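Local coordinates for TlmII (Streptoalloteichus hindustanus, PDB 4HVM), which probably acts as a condensation-domain protein in the nonribosomal peptide steps of tallysomycin biosynthesis, handling substrates carried on phosphopantetheine arms, at residues A56-D61 and W158-G163; A100-L105 and V127-T132; S17-G22 and V281-H286. All blocks are in the same frame, centred on the assembly; numbering follows the deposited sequence.

Contact 1 (A56-D61 and W158-G163)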
loop_
_atom_site.group_PDB
_atom_site.type_symbol
_atom_site.label_atom_id
_atom_site.label_comp_id
_atom_site.label_asym_id
_atom_site.label_seq_id
_atom_site.Cartn_x
_atom_site.Cartn_y
_atom_site.Cartn_z
ATOM N N ALA A 56 -11.479 -19.264 9.437
ATOM C CA ALA A 56 -10.330 -18.393 9.648
ATOM C C ALA A 56 -9.133 -19.189 10.152
ATOM O O ALA A 56 -8.005 -18.980 9.705
ATOM C CB ALA A 56 -10.680 -17.290 10.624
ATOM N N ASP A 57 -9.390 -20.100 11.084
ATOM C CA ASP A 57 -8.348 -20.956 11.638
ATOM C C ASP A 57 -7.744 -21.841 10.556
ATOM O O ASP A 57 -6.544 -22.120 10.565
ATOM C CB ASP A 57 -8.911 -21.825 12.764
ATOM C CG ASP A 57 -9.227 -21.026 14.014
ATOM O OD1 ASP A 57 -8.483 -20.067 14.309
ATOM O OD2 ASP A 57 -10.217 -21.358 14.702
ATOM N N GLU A 58 -8.585 -22.278 9.626
ATOM C CA GLU A 58 -8.151 -23.134 8.529
ATOM C C GLU A 58 -7.184 -22.392 7.611
ATOM O O GLU A 58 -6.187 -22.956 7.157
ATOM C CB GLU A 58 -9.363 -23.633 7.738
ATOM C CG GLU A 58 -9.029 -24.527 6.555
ATOM C CD GLU A 58 -10.269 -25.009 5.829
ATOM O OE1 GLU A 58 -11.368 -24.949 6.420
ATOM O OE2 GLU A 58 -10.143 -25.444 4.663
ATOM N N VAL A 59 -7.484 -21.123 7.348
ATOM C CA VAL A 59 -6.640 -20.296 6.494
ATOM C C VAL A 59 -5.338 -19.933 7.197
ATOM O O VAL A 59 -4.269 -19.935 6.580
ATOM C CB VAL A 59 -7.375 -19.014 6.053
ATOM C CG1 VAL A 59 -6.441 -18.103 5.274
ATOM C CG2 VAL A 59 -8.589 -19.374 5.217
ATOM N N LEU A 60 -5.428 -19.639 8.492
ATOM C CA LEU A 60 -4.244 -19.335 9.296
ATOM C C LEU A 60 -3.291 -20.523 9.348
ATOM O O LEU A 60 -2.085 -20.358 9.523
ATOM C CB LEU A 60 -4.636 -18.922 10.719
ATOM C CG LEU A 60 -5.301 -17.547 10.867
ATOM C CD1 LEU A 60 -5.623 -17.248 12.326
ATOM C CD2 LEU A 60 -4.429 -16.451 10.260
ATOM N N ASP A 61 -3.844 -21.720 9.191
ATOM C CA ASP A 61 -3.053 -22.941 9.200
ATOM C C ASP A 61 -2.416 -23.184 7.839
ATOM O O ASP A 61 -1.225 -23.476 7.744
ATOM C CB ASP A 61 -3.930 -24.134 9.588
ATOM C CG ASP A 61 -3.219 -25.468 9.418
ATOM O OD1 ASP A 61 -2.572 -25.927 10.385
ATOM O OD2 ASP A 61 -3.315 -26.062 8.322
ATOM N N TRP A 158 -13.408 -16.547 3.401
ATOM C CA TRP A 158 -14.772 -16.721 2.917
ATOM C C TRP A 158 -14.889 -17.924 1.985
ATOM O O TRP A 158 -15.938 -18.566 1.915
ATOM C CB TRP A 158 -15.268 -15.452 2.224
ATOM C CG TRP A 158 -15.707 -14.385 3.185
ATOM C CD1 TRP A 158 -15.090 -13.193 3.431
ATOM C CD2 TRP A 158 -16.859 -14.423 4.037
ATOM N NE1 TRP A 158 -15.791 -12.483 4.381
ATOM C CE2 TRP A 158 -16.881 -13.218 4.768
ATOM C CE3 TRP A 158 -17.876 -15.359 4.250
ATOM C CZ2 TRP A 158 -17.881 -12.925 5.696
ATOM C CZ3 TRP A 158 -18.867 -15.067 5.171
ATOM C CH2 TRP A 158 -18.863 -13.861 5.883
ATOM N N GLN A 159 -13.811 -18.223 1.267
ATOM C CA GLN A 159 -13.772 -19.412 0.425
ATOM C C GLN A 159 -13.862 -20.676 1.274
ATOM O O GLN A 159 -14.561 -21.626 0.917
ATOM C CB GLN A 159 -12.497 -19.444 -0.422
ATOM C CG GLN A 159 -12.544 -18.574 -1.673
ATOM C CD GLN A 159 -11.348 -18.798 -2.587
ATOM O OE1 GLN A 159 -10.376 -19.456 -2.211
ATOM N NE2 GLN A 159 -11.417 -18.252 -3.797
ATOM N N ALA A 160 -13.152 -20.678 2.398
ATOM C CA ALA A 160 -13.157 -21.814 3.310
ATOM C C ALA A 160 -14.525 -21.984 3.953
ATOM O O ALA A 160 -14.938 -23.101 4.263
ATOM C CB ALA A 160 -12.084 -21.642 4.375
ATOM N N TYR A 161 -15.225 -20.868 4.143
ATOM C CA TYR A 161 -16.550 -20.873 4.753
ATOM C C TYR A 161 -17.546 -21.673 3.920
ATOM O O TYR A 161 -18.454 -22.307 4.459
ATOM C CB TYR A 161 -17.043 -19.437 4.942
ATOM C CG TYR A 161 -18.411 -19.315 5.576
ATOM C CD1 TYR A 161 -18.570 -19.408 6.952
ATOM C CD2 TYR A 161 -19.543 -19.092 4.799
ATOM C CE1 TYR A 161 -19.817 -19.288 7.539
ATOM C CE2 TYR A 161 -20.796 -18.973 5.377
ATOM C CZ TYR A 161 -20.926 -19.072 6.747
ATOM O OH TYR A 161 -22.171 -18.954 7.326
ATOM N N TYR A 162 -17.366 -21.641 2.602
ATOM C CA TYR A 162 -18.252 -22.353 1.689
ATOM C C TYR A 162 -17.645 -23.668 1.214
ATOM O O TYR A 162 -18.271 -24.409 0.458
ATOM C CB TYR A 162 -18.602 -21.479 0.484
ATOM C CG TYR A 162 -19.633 -20.416 0.781
ATOM C CD1 TYR A 162 -20.927 -20.763 1.138
ATOM C CD2 TYR A 162 -19.317 -19.066 0.696
ATOM C CE1 TYR A 162 -21.877 -19.801 1.410
ATOM C CE2 TYR A 162 -20.262 -18.093 0.965
ATOM C CZ TYR A 162 -21.542 -18.468 1.322
ATOM O OH TYR A 162 -22.489 -17.509 1.591
ATOM N N GLY A 163 -16.425 -23.951 1.661
ATOM C CA GLY A 163 -15.727 -25.157 1.254
ATOM C C GLY A 163 -15.120 -25.028 -0.129
ATOM O O GLY A 163 -14.983 -26.014 -0.856
#
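A160 of helix 147-161 meets E58 and V59 of helix 49-62 in a helix-to-helix contact within the N-terminal lobe of the condensation fold, where helices are laid against a mixed β-sheet. The nearest CA atoms across the contact are those of E58 and A160, 7.4 Å apart, and the small A160 methyl is what one helix offers the other. The contact has two unlike sides. On the inner side, V59 directs a single branch at the methyl, with CG2 4.3 Å from A160 CB. This side is continued by V59 against A156 and V157, A160 against A55, and W158 against L52, so that the packed seam runs on through the preceding turns of both helices, while A56 reaches down to L87 on strand 87-91 of the sheet. The outer side is looser and partly open to solvent. There E58 lies as a lid across the same methyl: its chain is fully stretched, with CG opposite the backbone nitrogen (chi1 179°) and chi2 also extended, which carries the carboxylate over the A160 side chain. This is a van der Waals approach of a charged group to a methyl, with no polar bond between the two segments. F165, in the loop that follows, touches both E58 and A160. Helix 147-161 is ending here: G163 adopts positive phi in a Schellman motif, and the carboxylate oxygen E58 OE1 sits 4.0 Å from A160 CB, just before that turn.

Contact 2 (A100-L105 and V127-T132)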
loop_
_atom_site.group_PDB
_atom_site.type_symbol
_atom_site.label_atom_id
_atom_site.label_comp_id
_atom_site.label_asym_id
_atom_site.label_seq_id
_atom_site.Cartn_x
_atom_site.Cartn_y
_atom_site.Cartn_z
ATOM N N ALA A 100 -19.288 2.288 12.566
ATOM C CA ALA A 100 -18.310 3.291 12.966
ATOM C C ALA A 100 -17.394 2.744 14.050
ATOM O O ALA A 100 -16.223 3.113 14.122
ATOM C CB ALA A 100 -19.005 4.552 13.456
ATOM N N ARG A 101 -17.933 1.862 14.888
ATOM C CA ARG A 101 -17.169 1.264 15.975
ATOM C C ARG A 101 -16.189 0.229 15.443
ATOM O O ARG A 101 -15.078 0.088 15.956
ATOM C CB ARG A 101 -18.104 0.607 16.989
ATOM C CG ARG A 101 -19.226 1.499 17.485
ATOM C CD ARG A 101 -18.716 2.612 18.377
ATOM N NE ARG A 101 -18.267 3.783 17.629
ATOM C CZ ARG A 101 -19.059 4.779 17.242
ATOM N NH1 ARG A 101 -18.553 5.807 16.574
ATOM N NH2 ARG A 101 -20.357 4.748 17.520
ATOM N N CYS A 102 -16.611 -0.496 14.411
ATOM C CA CYS A 102 -15.785 -1.541 13.821
ATOM C C CYS A 102 -14.530 -0.948 13.188
ATOM O O CYS A 102 -13.465 -1.565 13.194
ATOM C CB CYS A 102 -16.585 -2.332 12.786
ATOM S SG CYS A 102 -15.719 -3.776 12.139
ATOM N N VAL A 103 -14.669 0.259 12.648
ATOM C CA VAL A 103 -13.533 0.981 12.088
ATOM C C VAL A 103 -12.588 1.391 13.206
ATOM O O VAL A 103 -11.372 1.244 13.094
ATOM C CB VAL A 103 -13.978 2.231 11.305
ATOM C CG1 VAL A 103 -12.775 3.074 10.899
ATOM C CG2 VAL A 103 -14.782 1.832 10.084
ATOM N N GLU A 104 -13.157 1.905 14.289
ATOM C CA GLU A 104 -12.371 2.313 15.442
ATOM C C GLU A 104 -11.716 1.104 16.100
ATOM O O GLU A 104 -10.653 1.218 16.703
ATOM C CB GLU A 104 -13.250 3.060 16.450
ATOM C CG GLU A 104 -13.815 4.379 15.936
ATOM C CD GLU A 104 -15.051 4.826 16.702
ATOM O OE1 GLU A 104 -15.540 4.055 17.554
ATOM O OE2 GLU A 104 -15.537 5.950 16.449
ATOM N N LEU A 105 -12.350 -0.057 15.976
ATOM C CA LEU A 105 -11.807 -1.282 16.554
ATOM C C LEU A 105 -10.544 -1.724 15.818
ATOM O O LEU A 105 -9.511 -1.986 16.434
ATOM C CB LEU A 105 -12.857 -2.396 16.516
ATOM C CG LEU A 105 -12.524 -3.750 17.147
ATOM C CD1 LEU A 105 -13.769 -4.349 17.779
ATOM C CD2 LEU A 105 -11.956 -4.705 16.113
ATOM N N VAL A 127 -15.935 -9.562 13.513
ATOM C CA VAL A 127 -16.746 -8.582 14.226
ATOM C C VAL A 127 -18.194 -8.624 13.753
ATOM O O VAL A 127 -18.476 -8.373 12.581
ATOM C CB VAL A 127 -16.203 -7.154 14.025
ATOM C CG1 VAL A 127 -16.841 -6.200 15.013
ATOM C CG2 VAL A 127 -14.687 -7.128 14.168
ATOM N N ARG A 128 -19.109 -8.946 14.663
ATOM C CA ARG A 128 -20.531 -8.957 14.334
ATOM C C ARG A 128 -21.169 -7.609 14.663
ATOM O O ARG A 128 -21.065 -7.125 15.789
ATOM C CB ARG A 128 -21.262 -10.089 15.062
ATOM C CG ARG A 128 -22.768 -10.074 14.846
ATOM C CD ARG A 128 -23.428 -11.376 15.272
ATOM N NE ARG A 128 -23.152 -12.468 14.341
ATOM C CZ ARG A 128 -23.871 -12.723 13.252
ATOM N NH1 ARG A 128 -24.910 -11.959 12.943
ATOM N NH2 ARG A 128 -23.547 -13.743 12.466
ATOM N N LEU A 129 -21.827 -7.016 13.672
ATOM C CA LEU A 129 -22.418 -5.688 13.819
ATOM C C LEU A 129 -23.914 -5.747 14.123
ATOM O O LEU A 129 -24.448 -4.884 14.821
ATOM C CB LEU A 129 -22.187 -4.868 12.550
ATOM C CG LEU A 129 -20.757 -4.829 12.009
ATOM C CD1 LEU A 129 -20.667 -3.899 10.810
ATOM C CD2 LEU A 129 -19.781 -4.404 13.092
ATOM N N SER A 130 -24.583 -6.762 13.589
ATOM C CA SER A 130 -26.020 -6.923 13.774
ATOM C C SER A 130 -26.423 -8.377 13.567
ATOM O O SER A 130 -25.584 -9.274 13.602
ATOM C CB SER A 130 -26.790 -6.025 12.804
ATOM O OG SER A 130 -26.444 -6.311 11.458
ATOM N N GLU A 131 -27.712 -8.604 13.343
ATOM C CA GLU A 131 -28.222 -9.953 13.137
ATOM C C GLU A 131 -27.894 -10.476 11.743
ATOM O O GLU A 131 -27.997 -11.675 11.482
ATOM C CB GLU A 131 -29.730 -9.994 13.374
ATOM C CG GLU A 131 -30.134 -9.554 14.769
ATOM C CD GLU A 131 -29.440 -10.358 15.855
ATOM O OE1 GLU A 131 -28.935 -9.745 16.820
ATOM O OE2 GLU A 131 -29.406 -11.602 15.748
ATOM N N THR A 132 -27.498 -9.575 10.850
ATOM C CA THR A 132 -27.197 -9.951 9.473
ATOM C C THR A 132 -25.764 -9.611 9.065
ATOM O O THR A 132 -25.194 -10.264 8.193
ATOM C CB THR A 132 -28.165 -9.276 8.478
ATOM O OG1 THR A 132 -28.039 -7.852 8.575
ATOM C CG2 THR A 132 -29.604 -9.675 8.770
#
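With chi1 at -173°, C102 swings SG to the far side of CB from its own nitrogen and so onto V127, while L129, with CG lying opposite its carbonyl carbon (chi1 -50°), bends a methyl back toward the same cysteine from a backbone position that does not itself aim at the helix. C102 is thus held at two points. Its sulfur rests against the branch point of the valine, with SG 3.9 Å from V127 CB, and its methylene is met by the leucine, with CB 3.8 Å from L129 CD2. One turn further along helix 98-110, L105 and V127 run alongside one another, pointing opposite ways, and meet by one methyl each, CD2 of L105 lying 4.1 Å from CG2 of V127. V135 of the adjoining strand 133-141 and F389 extend this apolar layer around C102. Polar groups take no part in it. On the outer surface of the helix, R101 presents NE and NH1 together to the E104 carboxylate, one nitrogen to each oxygen, with NE 2.7 Å from E104 OE1. The buried R128, next along the strand, starts out away from helix 98-110, and its NE forms a salt bridge with D49; NH1 bonds to S130 O and so ties down the turn that follows. The arrangement is that of a β-α-β unit, strand 87-91, helix 98-110 and strand 122-128, with the crossover helix packed on its second, parallel strand.

Contact 3 (S17-G22 and V281-H286)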
loop_
_atom_site.group_PDB
_atom_site.type_symbol
_atom_site.label_atom_id
_atom_site.label_comp_id
_atom_site.label_asym_id
_atom_site.label_seq_id
_atom_site.Cartn_x
_atom_site.Cartn_y
_atom_site.Cartn_z
ATOM N N SER A 17 13.296 -12.242 2.583
ATOM C CA SER A 17 13.388 -11.759 1.207
ATOM C C SER A 17 13.945 -10.337 1.139
ATOM O O SER A 17 14.132 -9.684 2.164
ATOM C CB SER A 17 12.024 -11.829 0.514
ATOM O OG SER A 17 11.102 -10.920 1.091
ATOM N N PHE A 18 14.198 -9.859 -0.076
ATOM C CA PHE A 18 14.825 -8.553 -0.271
ATOM C C PHE A 18 13.913 -7.373 0.081
ATOM O O PHE A 18 14.389 -6.308 0.479
ATOM C CB PHE A 18 15.351 -8.426 -1.702
ATOM C CG PHE A 18 14.284 -8.165 -2.726
ATOM C CD1 PHE A 18 13.418 -9.169 -3.134
ATOM C CD2 PHE A 18 14.161 -6.910 -3.294
ATOM C CE1 PHE A 18 12.440 -8.913 -4.089
ATOM C CE2 PHE A 18 13.193 -6.650 -4.243
ATOM C CZ PHE A 18 12.330 -7.650 -4.642
ATOM N N LEU A 19 12.606 -7.564 -0.066
ATOM C CA LEU A 19 11.640 -6.535 0.305
ATOM C C LEU A 19 11.434 -6.512 1.814
ATOM O O LEU A 19 11.152 -5.464 2.395
ATOM C CB LEU A 19 10.305 -6.759 -0.407
ATOM C CG LEU A 19 10.301 -6.475 -1.913
ATOM C CD1 LEU A 19 8.952 -6.808 -2.527
ATOM C CD2 LEU A 19 10.693 -5.028 -2.204
ATOM N N GLN A 20 11.570 -7.677 2.440
ATOM C CA GLN A 20 11.498 -7.781 3.893
ATOM C C GLN A 20 12.740 -7.171 4.531
ATOM O O GLN A 20 12.645 -6.430 5.507
ATOM C CB GLN A 20 11.346 -9.240 4.324
ATOM C CG GLN A 20 9.984 -9.829 4.024
ATOM C CD GLN A 20 9.902 -11.295 4.371
ATOM O OE1 GLN A 20 10.852 -12.048 4.156
ATOM N NE2 GLN A 20 8.767 -11.712 4.914
ATOM N N ARG A 21 13.904 -7.491 3.972
ATOM C CA ARG A 21 15.163 -6.904 4.417
ATOM C C ARG A 21 15.139 -5.384 4.273
ATOM O O ARG A 21 15.571 -4.657 5.168
ATOM C CB ARG A 21 16.335 -7.484 3.619
ATOM C CG ARG A 21 17.078 -8.616 4.322
ATOM C CD ARG A 21 18.207 -9.186 3.463
ATOM N NE ARG A 21 17.726 -10.200 2.524
ATOM C CZ ARG A 21 17.756 -10.082 1.199
ATOM N NH1 ARG A 21 18.255 -8.992 0.635
ATOM N NH2 ARG A 21 17.292 -11.064 0.436
ATOM N N GLY A 22 14.627 -4.914 3.139
ATOM C CA GLY A 22 14.561 -3.492 2.857
ATOM C C GLY A 22 13.670 -2.718 3.808
ATOM O O GLY A 22 14.080 -1.693 4.351
ATOM N N VAL A 281 4.384 -0.603 -6.938
ATOM C CA VAL A 281 4.272 -1.516 -8.065
ATOM C C VAL A 281 4.150 -2.945 -7.551
ATOM O O VAL A 281 4.950 -3.375 -6.723
ATOM C CB VAL A 281 5.497 -1.412 -8.994
ATOM C CG1 VAL A 281 5.583 -2.622 -9.912
ATOM C CG2 VAL A 281 5.438 -0.131 -9.804
ATOM N N ASP A 282 3.142 -3.670 -8.027
ATOM C CA ASP A 282 2.961 -5.066 -7.653
ATOM C C ASP A 282 3.806 -5.927 -8.579
ATOM O O ASP A 282 3.578 -5.957 -9.789
ATOM C CB ASP A 282 1.487 -5.469 -7.755
ATOM C CG ASP A 282 1.192 -6.788 -7.064
ATOM O OD1 ASP A 282 2.145 -7.553 -6.802
ATOM O OD2 ASP A 282 0.006 -7.061 -6.780
ATOM N N LEU A 283 4.781 -6.627 -8.008
ATOM C CA LEU A 283 5.705 -7.434 -8.799
ATOM C C LEU A 283 5.065 -8.708 -9.354
ATOM O O LEU A 283 5.648 -9.380 -10.203
ATOM C CB LEU A 283 6.960 -7.772 -7.990
ATOM C CG LEU A 283 7.775 -6.573 -7.500
ATOM C CD1 LEU A 283 9.010 -7.024 -6.735
ATOM C CD2 LEU A 283 8.159 -5.669 -8.663
ATOM N N ARG A 284 3.872 -9.036 -8.865
ATOM C CA ARG A 284 3.130 -10.191 -9.359
ATOM C C ARG A 284 2.725 -9.984 -10.814
ATOM O O ARG A 284 2.901 -10.869 -11.650
ATOM C CB ARG A 284 1.877 -10.429 -8.511
ATOM C CG ARG A 284 2.138 -10.803 -7.059
ATOM C CD ARG A 284 0.833 -10.873 -6.280
ATOM N NE ARG A 284 1.053 -11.167 -4.868
ATOM C CZ ARG A 284 1.369 -10.254 -3.957
ATOM N NH1 ARG A 284 1.506 -8.982 -4.309
ATOM N NH2 ARG A 284 1.551 -10.611 -2.694
ATOM N N ASP A 285 2.178 -8.810 -11.108
ATOM C CA ASP A 285 1.707 -8.498 -12.450
ATOM C C ASP A 285 2.873 -8.177 -13.376
ATOM O O ASP A 285 2.897 -8.599 -14.533
ATOM C CB ASP A 285 0.739 -7.314 -12.411
ATOM C CG ASP A 285 -0.477 -7.582 -11.545
ATOM O OD1 ASP A 285 -0.935 -8.745 -11.514
ATOM O OD2 ASP A 285 -0.974 -6.633 -10.897
ATOM N N HIS A 286 3.838 -7.426 -12.856
ATOM C CA HIS A 286 4.964 -6.946 -13.649
ATOM C C HIS A 286 5.975 -8.038 -14.000
ATOM O O HIS A 286 6.548 -8.039 -15.093
ATOM C CB HIS A 286 5.665 -5.799 -12.919
ATOM C CG HIS A 286 6.856 -5.261 -13.647
ATOM N ND1 HIS A 286 8.128 -5.283 -13.114
ATOM C CD2 HIS A 286 6.971 -4.694 -14.871
ATOM C CE1 HIS A 286 8.974 -4.749 -13.976
ATOM N NE2 HIS A 286 8.298 -4.386 -15.051
#
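The junction between the two lobes of the condensation fold brings F18 and L19, at the start of helix 18-27, against L283, at the start of the short helix 283-286 that follows strand 274-282. One methyl of L283 does all the touching. Its CD1 lies near the plane of the F18 ring, at the ring edge, 4.0 Å from F18 CZ, and L19 CD1 approaches the same methyl at 4.2 Å. F18 takes the less common position in which CG stands between nitrogen and carbonyl carbon (chi1 76°), which lays one ring face on L19 CG; P181, Y332 and the ring of H180 also pack against F18. The contact is small, entirely apolar and buried. Next to L283, D282 caps the start of helix 283-286: OD1 accepts R284 N at 3.1 Å and R284 NH1 at 2.9 Å, from opposite faces of the carboxylate plane, which fixes the arginine. R284 NH1 also forms a salt bridge with D146, which appears to correspond to the aspartate of the HHxxxD motif, here HQMLLD with glutamine in place of the second histidine. An arginine from the second lobe paired with that aspartate is a recognised feature of condensation domains, and the arrangement is consistent with it.

Overall arrangement
Along the chain the segments come in the order 17-22, 56-61, 100-105, 127-132, 158-163, 281-286, so contact 3 spans the other two and contact 2 falls between the halves of contact 1. Contacts 1 and 2, their centres 21 Å apart, belong to the same lobe: helices 49-62 and 98-110 lie on opposite faces of the five-stranded sheet that includes strands 87-91 and 122-128. Contact 3 lies 26 Å from contact 1 and 33 Å from contact 2, centre to centre, across the middle of the chain from the latter. It joins this lobe to the six-stranded sheet. Contacts 1 and 2 thus pack helices within one lobe, while contact 3 lies where that lobe meets the other.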